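Local atomic coordinates of malonyl CoA-acyl carrier protein transacylase (Mycobacterium tuberculosis, PDB entry 2QC3), a protein that transfers the malonyl group of malonyl-CoA to holo-acyl carrier protein, supplying malonyl-ACP for fatty acid biosynthesis. Residues A[123-128]-A[192-197]; A[155-158]-A[162-165]; A[174-179]-A[183-188]. All coordinates share one frame; numbering follows the deposited sequence.

Overall arrangement
All three contacts belong to the acyl transferase domain, and the segments of contacts 2 and 3 fall in the chain between the two segments of contact 1. Contact 2 is the hairpin 155-158/162-165, in the middle of a mixed sheet; contact 3 packs helix 169-177 on strand 184-187 at one edge of that sheet, its centre about 13 Å from that of contact 2. The two touch through Val164 and Leu188, and through Ala165 and Leu175. Contact 1, centred about 16 Å from contact 2, carries His195, probably an active-site residue with Ser92. Ala155 CB packs against Phe194 O at 3.4 Å, joining the hairpin to the loop that carries His195, whereas contact 3 lies away from this site.

Contact 1: residues A[123-128]-A[192-197]; sequences KACATE and GAFHTE. With ACY (acetic acid), chain B.
The thiol of Cys125 lies over the backbone of Gly192 and at the rim of the Phe194 ring. Its SG is 3.5 Å from Gly192 N and 3.6 Å from Gly192 CA, close packing at a residue without a side chain. With SG anti to its own carbonyl carbon (chi1 -66°), the sulfur is set against Gly192. It meets Phe194 at CE2, 3.7 Å away, and sits near the ring plane, 81° off the normal: a sulfur-aromatic contact made at the edge. One face of the same ring receives Gly192 O, offset toward the rim. No hydrogen bond crosses between the segments; each fastens its own turn. Thr127 OG1 gives a bond of 2.8 Å to Ala124 O, in the carbonyl plane, and Thr196 OG1 one of 2.7 Å to the O of Ala193, the residue at the centre of an inverse gamma turn. Beyond Phe194, a bound acetic acid molecule, probably from the crystallisation liquor, places CH3 3.3 Å from Phe194 CD1 and accepts a weak bond from His195 NE2. Arg117 and Val93 N also bind it, while Gln244 O accepts a bond from His195 ND1, and Gln247 O a weak one. His195 touches Ser92, consistent with the Ser-His active site of the FabD family.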
loop_
_atom_site.group_PDB
_atom_site.type_symbol
_atom_site.label_atom_id
_atom_site.label_comp_id
_atom_site.label_asym_id
_atom_site.label_seq_id
_atom_site.Cartn_x
_atom_site.Cartn_y
_atom_site.Cartn_z
ATOM N N LYS A 123 2.626 2.235 17.687
ATOM C CA LYS A 123 2.756 3.089 18.861
ATOM C C LYS A 123 1.607 4.093 18.911
ATOM O O LYS A 123 0.980 4.295 19.953
ATOM C CB LYS A 123 4.077 3.846 18.782
ATOM C CG LYS A 123 4.899 3.869 20.047
ATOM C CD LYS A 123 6.258 4.481 19.749
ATOM C CE LYS A 123 7.161 4.473 20.966
ATOM N NZ LYS A 123 8.443 5.187 20.713
ATOM N N ALA A 124 1.336 4.723 17.770
ATOM C CA ALA A 124 0.277 5.717 17.675
ATOM C C ALA A 124 -1.111 5.143 17.955
ATOM O O ALA A 124 -1.960 5.827 18.516
ATOM C CB ALA A 124 0.309 6.390 16.291
ATOM N N CYS A 125 -1.337 3.895 17.563
ATOM C CA CYS A 125 -2.628 3.245 17.774
ATOM C C CYS A 125 -2.943 3.100 19.258
ATOM O O CYS A 125 -4.087 2.886 19.649
ATOM C CB CYS A 125 -2.637 1.859 17.126
ATOM S SG CYS A 125 -2.528 1.893 15.336
ATOM N N ALA A 126 -1.915 3.225 20.079
ATOM C CA ALA A 126 -2.067 3.100 21.518
ATOM C C ALA A 126 -2.461 4.413 22.197
ATOM O O ALA A 126 -2.970 4.410 23.323
ATOM C CB ALA A 126 -0.775 2.588 22.103
ATOM N N THR A 127 -2.251 5.534 21.518
ATOM C CA THR A 127 -2.562 6.823 22.126
ATOM C C THR A 127 -4.040 7.183 22.085
ATOM O O THR A 127 -4.470 8.108 22.765
ATOM C CB THR A 127 -1.735 7.966 21.485
ATOM O OG1 THR A 127 -2.143 8.163 20.126
ATOM C CG2 THR A 127 -0.247 7.621 21.523
ATOM N N GLU A 128 -4.812 6.436 21.300
ATOM C CA GLU A 128 -6.242 6.675 21.178
ATOM C C GLU A 128 -6.897 5.390 20.676
ATOM O O GLU A 128 -6.304 4.667 19.885
ATOM C CB GLU A 128 -6.496 7.792 20.165
ATOM C CG GLU A 128 -7.692 8.648 20.482
ATOM C CD GLU A 128 -7.323 9.843 21.328
ATOM O OE1 GLU A 128 -6.528 10.674 20.849
ATOM O OE2 GLU A 128 -7.819 9.954 22.465
ATOM N N GLY A 192 -5.693 0.630 14.419
ATOM C CA GLY A 192 -6.031 2.034 14.571
ATOM C C GLY A 192 -6.505 2.749 13.327
ATOM O O GLY A 192 -6.659 2.144 12.261
ATOM N N ALA A 193 -6.746 4.050 13.473
ATOM C CA ALA A 193 -7.211 4.881 12.367
ATOM C C ALA A 193 -6.048 5.314 11.489
ATOM O O ALA A 193 -5.541 6.431 11.612
ATOM C CB ALA A 193 -7.946 6.113 12.902
ATOM N N PHE A 194 -5.629 4.429 10.595
ATOM C CA PHE A 194 -4.526 4.751 9.703
ATOM C C PHE A 194 -4.957 5.903 8.790
ATOM O O PHE A 194 -6.149 6.113 8.562
ATOM C CB PHE A 194 -4.159 3.526 8.863
ATOM C CG PHE A 194 -3.790 2.318 9.679
ATOM C CD1 PHE A 194 -3.889 1.043 9.129
ATOM C CD2 PHE A 194 -3.322 2.449 10.986
ATOM C CE1 PHE A 194 -3.530 -0.082 9.861
ATOM C CE2 PHE A 194 -2.958 1.326 11.727
ATOM C CZ PHE A 194 -3.062 0.058 11.159
ATOM N N HIS A 195 -3.973 6.643 8.289
ATOM C CA HIS A 195 -4.198 7.781 7.401
ATOM C C HIS A 195 -5.124 8.859 7.959
ATOM O O HIS A 195 -5.976 9.395 7.252
ATOM C CB HIS A 195 -4.687 7.279 6.034
ATOM C CG HIS A 195 -3.652 6.482 5.305
ATOM N ND1 HIS A 195 -2.524 7.059 4.762
ATOM C CD2 HIS A 195 -3.500 5.147 5.154
ATOM C CE1 HIS A 195 -1.719 6.112 4.314
ATOM N NE2 HIS A 195 -2.287 4.943 4.541
ATOM N N THR A 196 -4.947 9.178 9.234
ATOM C CA THR A 196 -5.735 10.228 9.873
ATOM C C THR A 196 -4.812 10.919 10.862
ATOM O O THR A 196 -3.692 10.460 11.088
ATOM C CB THR A 196 -6.951 9.680 10.652
ATOM O OG1 THR A 196 -6.496 8.971 11.809
ATOM C CG2 THR A 196 -7.800 8.752 9.764
ATOM N N GLU A 197 -5.278 12.019 11.448
ATOM C CA GLU A 197 -4.474 12.748 12.417
ATOM C C GLU A 197 -4.099 11.882 13.622
ATOM O O GLU A 197 -3.122 12.167 14.315
ATOM C CB GLU A 197 -5.220 14.004 12.880
ATOM C CG GLU A 197 -5.267 15.103 11.830
ATOM C CD GLU A 197 -3.908 15.755 11.590
ATOM O OE1 GLU A 197 -2.896 15.027 11.465
ATOM O OE2 GLU A 197 -3.857 17.004 11.512
HETATM C C ACY B . -1.388 1.421 5.622
HETATM O O ACY B . -0.955 2.516 5.933
HETATM O OXT ACY B . -0.657 0.588 4.860
HETATM C CH3 ACY B . -2.751 0.985 6.084
#

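Contact 2: residues A[155-158]-A[162-165]; sequences ANRN and QIVA
The guanidinium of Arg157 is met obliquely by Ile163 CG1, 3.9 Å from Arg157 NE, and on the other face of the hairpin the side chain of Asn156 lies beside Val164. The arginine chain bends at chi2 (-61°) and chi3 (-62°), which folds its end back beside the isoleucine instead of letting it extend. A long, weak ion pair links Arg157 NH2 to Glu140. The Asn156 side chain runs alongside Val164, both pointing the same way, and is closest at CB, the two CB atoms being only 3.3 Å apart. Val164 CG2 reaches 3.8 Å from Asn156 OD1. Asn156 ND2 bonds its own neighbour's carbonyl, Ala155 O, at 2.8 Å and almost straight; the oxygen lies close to the amide plane, but the donor stands above the carbonyl plane. OD1 has a weak bond from His91 NE2, so both ends of this buried amide are engaged and its rotation is restrained beside the putative nucleophile elbow around Ser92. Strands 153-159 and 162-166 form an antiparallel beta hairpin, with a classic beta bulge in which Ala155 and Asn156 both face Val164. Asn156 and Val164 make the hydrogen-bonded pair: Val164 N reaches Asn156 O at 3.1 Å, and Asn156 N reaches Val164 O at 3.3 Å. Arg157 and Ile163 form the next, non-hydrogen-bonded pair. Ile163 CG2 presses on Asn156 O at 3.1 Å, alongside a CA-H...O contact from Ile163 CA. Nearer the turn, Asn158 N bonds Gln162 O at 3.0 Å, and Asn158 ND2 packs on Val164 CG2. Strand 130-136 flanks the hairpin through backbone bonds to Ile163 and Ala165, and Val249 continues the sheet beyond Ala155 and Arg157.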
loop_
_atom_site.group_PDB
_atom_site.type_symbol
_atom_site.label_atom_id
_atom_site.label_comp_id
_atom_site.label_asym_id
_atom_site.label_seq_id
_atom_site.Cartn_x
_atom_site.Cartn_y
_atom_site.Cartn_z
ATOM N N ALA A 155 -10.594 7.997 5.329
ATOM C CA ALA A 155 -9.169 7.701 5.217
ATOM C C ALA A 155 -8.787 7.024 3.908
ATOM O O ALA A 155 -7.638 7.084 3.489
ATOM C CB ALA A 155 -8.708 6.860 6.424
ATOM N N ASN A 156 -9.755 6.375 3.270
ATOM C CA ASN A 156 -9.530 5.733 1.980
ATOM C C ASN A 156 -10.685 6.118 1.059
ATOM O O ASN A 156 -11.851 6.069 1.468
ATOM C CB ASN A 156 -9.550 4.202 2.074
ATOM C CG ASN A 156 -8.221 3.582 2.477
ATOM O OD1 ASN A 156 -7.991 2.403 2.190
ATOM N ND2 ASN A 156 -7.363 4.336 3.156
ATOM N N ARG A 157 -10.356 6.550 -0.155
ATOM C CA ARG A 157 -11.349 6.841 -1.188
ATOM C C ARG A 157 -10.783 5.921 -2.266
ATOM O O ARG A 157 -9.837 6.276 -2.967
ATOM C CB ARG A 157 -11.310 8.306 -1.657
ATOM C CG ARG A 157 -11.864 9.348 -0.653
ATOM C CD ARG A 157 -13.338 9.126 -0.316
ATOM N NE ARG A 157 -14.229 9.245 -1.472
ATOM C CZ ARG A 157 -14.717 10.386 -1.957
ATOM N NH1 ARG A 157 -14.414 11.556 -1.396
ATOM N NH2 ARG A 157 -15.524 10.355 -3.011
ATOM N N ASN A 158 -11.350 4.726 -2.383
ATOM C CA ASN A 158 -10.849 3.741 -3.333
ATOM C C ASN A 158 -11.532 3.674 -4.694
ATOM O O ASN A 158 -10.884 3.365 -5.694
ATOM C CB ASN A 158 -10.855 2.361 -2.676
ATOM C CG ASN A 158 -9.913 2.282 -1.494
ATOM O OD1 ASN A 158 -8.806 2.809 -1.542
ATOM N ND2 ASN A 158 -10.340 1.606 -0.430
ATOM N N GLN A 162 -16.850 2.881 -2.687
ATOM C CA GLN A 162 -15.850 2.112 -1.954
ATOM C C GLN A 162 -14.995 3.055 -1.126
ATOM O O GLN A 162 -14.024 3.635 -1.619
ATOM C CB GLN A 162 -14.963 1.305 -2.906
ATOM C CG GLN A 162 -15.692 0.173 -3.619
ATOM C CD GLN A 162 -14.753 -0.709 -4.417
ATOM O OE1 GLN A 162 -13.775 -1.229 -3.881
ATOM N NE2 GLN A 162 -15.048 -0.889 -5.699
ATOM N N ILE A 163 -15.374 3.204 0.138
ATOM C CA ILE A 163 -14.667 4.088 1.054
ATOM C C ILE A 163 -14.318 3.354 2.344
ATOM O O ILE A 163 -14.909 2.321 2.671
ATOM C CB ILE A 163 -15.536 5.321 1.427
ATOM C CG1 ILE A 163 -15.847 6.150 0.180
ATOM C CG2 ILE A 163 -14.816 6.196 2.447
ATOM C CD1 ILE A 163 -16.843 5.501 -0.750
ATOM N N VAL A 164 -13.330 3.879 3.055
ATOM C CA VAL A 164 -12.947 3.323 4.335
ATOM C C VAL A 164 -12.995 4.499 5.304
ATOM O O VAL A 164 -12.321 5.513 5.107
ATOM C CB VAL A 164 -11.529 2.714 4.327
ATOM C CG1 VAL A 164 -11.169 2.261 5.741
ATOM C CG2 VAL A 164 -11.460 1.522 3.362
ATOM N N ALA A 165 -13.829 4.375 6.331
ATOM C CA ALA A 165 -13.955 5.419 7.328
ATOM C C ALA A 165 -12.986 5.104 8.455
ATOM O O ALA A 165 -12.713 3.937 8.737
ATOM C CB ALA A 165 -15.381 5.470 7.855
#

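Contact 3: residues A[174-179]-A[183-188]; sequences KLAEDP and ARVRAL
Apolar packing centres on Val185, which inserts its two methyl branches between Leu175, Ala176 and Pro179. Val185 CG2 takes Pro179 CB at 3.8 Å and Leu175 CG at 4.0 Å; Val185 CG1 meets Ala176 CB at 4.1 Å and, equally far, Leu175 CD2. Leu175 runs at a slant to the valine: its CG is anti to the backbone N (chi1 174°), which brings CG and CD2 within contact of Val185. Leu175 also touches Leu147 of helix 140-149 and Val135 and Ala165 of the sheet, packing between that helix and the sheet.

Contacts to the backbone are few. Pro179 CB lies 3.7 Å from Ala183 O, closing the short connection in which the chain leaves helix 169-177 and turns into the strand. Asp178, the first residue past the helix to leave helical angles, retains a weak backbone bond from its N to Lys174 O.

Polar pairing across the segments is absent: backbone bonds of Arg184, Arg186 and Leu188 go instead to strand 130-136. Helix and edge strand therefore meet through apolar van der Waals packing, with no hydrogen bond between the two segments.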
loop_
_atom_site.group_PDB
_atom_site.type_symbol
_atom_site.label_atom_id
_atom_site.label_comp_id
_atom_site.label_asym_id
_atom_site.label_seq_id
_atom_site.Cartn_x
_atom_site.Cartn_y
_atom_site.Cartn_z
ATOM N N LYS A 174 -20.992 4.143 16.238
ATOM C CA LYS A 174 -22.224 4.862 15.965
ATOM C C LYS A 174 -22.528 4.765 14.466
ATOM O O LYS A 174 -23.684 4.830 14.062
ATOM C CB LYS A 174 -22.107 6.329 16.386
ATOM C CG LYS A 174 -21.940 6.547 17.885
ATOM C CD LYS A 174 -21.886 8.034 18.215
ATOM C CE LYS A 174 -22.044 8.269 19.708
ATOM N NZ LYS A 174 -22.114 9.723 20.012
ATOM N N LEU A 175 -21.485 4.599 13.654
ATOM C CA LEU A 175 -21.648 4.486 12.202
ATOM C C LEU A 175 -22.318 3.162 11.866
ATOM O O LEU A 175 -23.277 3.116 11.093
ATOM C CB LEU A 175 -20.290 4.559 11.486
ATOM C CG LEU A 175 -20.308 4.298 9.967
ATOM C CD1 LEU A 175 -21.155 5.359 9.259
ATOM C CD2 LEU A 175 -18.892 4.311 9.419
ATOM N N ALA A 176 -21.798 2.087 12.451
ATOM C CA ALA A 176 -22.337 0.753 12.228
ATOM C C ALA A 176 -23.744 0.610 12.811
ATOM O O ALA A 176 -24.551 -0.170 12.305
ATOM C CB ALA A 176 -21.405 -0.294 12.836
ATOM N N GLU A 177 -24.044 1.359 13.868
ATOM C CA GLU A 177 -25.366 1.289 14.486
ATOM C C GLU A 177 -26.461 1.836 13.580
ATOM O O GLU A 177 -27.559 1.283 13.515
ATOM C CB GLU A 177 -25.407 2.068 15.803
ATOM C CG GLU A 177 -25.080 1.261 17.044
ATOM C CD GLU A 177 -25.602 1.927 18.313
ATOM O OE1 GLU A 177 -25.382 3.145 18.479
ATOM O OE2 GLU A 177 -26.231 1.230 19.143
ATOM N N ASP A 178 -26.165 2.932 12.895
ATOM C CA ASP A 178 -27.134 3.559 12.005
ATOM C C ASP A 178 -26.510 3.882 10.657
ATOM O O ASP A 178 -26.290 5.044 10.325
ATOM C CB ASP A 178 -27.683 4.843 12.638
ATOM C CG ASP A 178 -28.657 4.567 13.765
ATOM O OD1 ASP A 178 -28.228 4.039 14.818
ATOM O OD2 ASP A 178 -29.858 4.875 13.590
ATOM N N PRO A 179 -26.220 2.853 9.858
ATOM C CA PRO A 179 -25.613 3.111 8.554
ATOM C C PRO A 179 -26.513 3.828 7.555
ATOM O O PRO A 179 -27.734 3.684 7.579
ATOM C CB PRO A 179 -25.209 1.715 8.081
ATOM C CG PRO A 179 -26.243 0.830 8.716
ATOM C CD PRO A 179 -26.367 1.407 10.104
ATOM N N ALA A 183 -25.856 1.419 2.515
ATOM C CA ALA A 183 -24.425 1.316 2.784
ATOM C C ALA A 183 -24.110 0.200 3.773
ATOM O O ALA A 183 -24.750 0.074 4.813
ATOM C CB ALA A 183 -23.893 2.649 3.313
ATOM N N ARG A 184 -23.115 -0.609 3.433
ATOM C CA ARG A 184 -22.680 -1.710 4.281
ATOM C C ARG A 184 -21.448 -1.236 5.036
ATOM O O ARG A 184 -20.508 -0.731 4.435
ATOM C CB ARG A 184 -22.305 -2.927 3.432
ATOM C CG ARG A 184 -23.472 -3.737 2.913
ATOM C CD ARG A 184 -23.074 -4.460 1.636
ATOM N NE ARG A 184 -21.748 -5.061 1.737
ATOM C CZ ARG A 184 -20.914 -5.208 0.711
ATOM N NH1 ARG A 184 -21.265 -4.795 -0.503
ATOM N NH2 ARG A 184 -19.725 -5.764 0.896
ATOM N N VAL A 185 -21.457 -1.405 6.349
ATOM C CA VAL A 185 -20.339 -0.992 7.173
ATOM C C VAL A 185 -19.678 -2.214 7.777
ATOM O O VAL A 185 -20.331 -3.010 8.450
ATOM C CB VAL A 185 -20.800 -0.065 8.310
ATOM C CG1 VAL A 185 -19.606 0.307 9.194
ATOM C CG2 VAL A 185 -21.448 1.186 7.724
ATOM N N ARG A 186 -18.383 -2.365 7.529
ATOM C CA ARG A 186 -17.637 -3.492 8.065
ATOM C C ARG A 186 -16.345 -3.034 8.728
ATOM O O ARG A 186 -15.454 -2.494 8.068
ATOM C CB ARG A 186 -17.304 -4.497 6.958
ATOM C CG ARG A 186 -16.403 -3.943 5.868
ATOM C CD ARG A 186 -15.965 -5.041 4.903
ATOM N NE ARG A 186 -15.212 -6.088 5.588
ATOM C CZ ARG A 186 -13.930 -6.360 5.358
ATOM N NH1 ARG A 186 -13.253 -5.666 4.453
ATOM N NH2 ARG A 186 -13.322 -7.317 6.048
ATOM N N ALA A 187 -16.253 -3.253 10.035
ATOM C CA ALA A 187 -15.066 -2.881 10.791
ATOM C C ALA A 187 -13.907 -3.701 10.258
ATOM O O ALA A 187 -14.050 -4.903 10.036
ATOM C CB ALA A 187 -15.275 -3.172 12.265
ATOM N N LEU A 188 -12.765 -3.056 10.040
ATOM C CA LEU A 188 -11.598 -3.758 9.531
ATOM C C LEU A 188 -10.715 -4.208 10.689
ATOM O O LEU A 188 -10.697 -3.583 11.755
ATOM C CB LEU A 188 -10.815 -2.852 8.578
ATOM C CG LEU A 188 -11.628 -2.312 7.399
ATOM C CD1 LEU A 188 -10.798 -1.294 6.643
ATOM C CD2 LEU A 188 -12.053 -3.466 6.470
#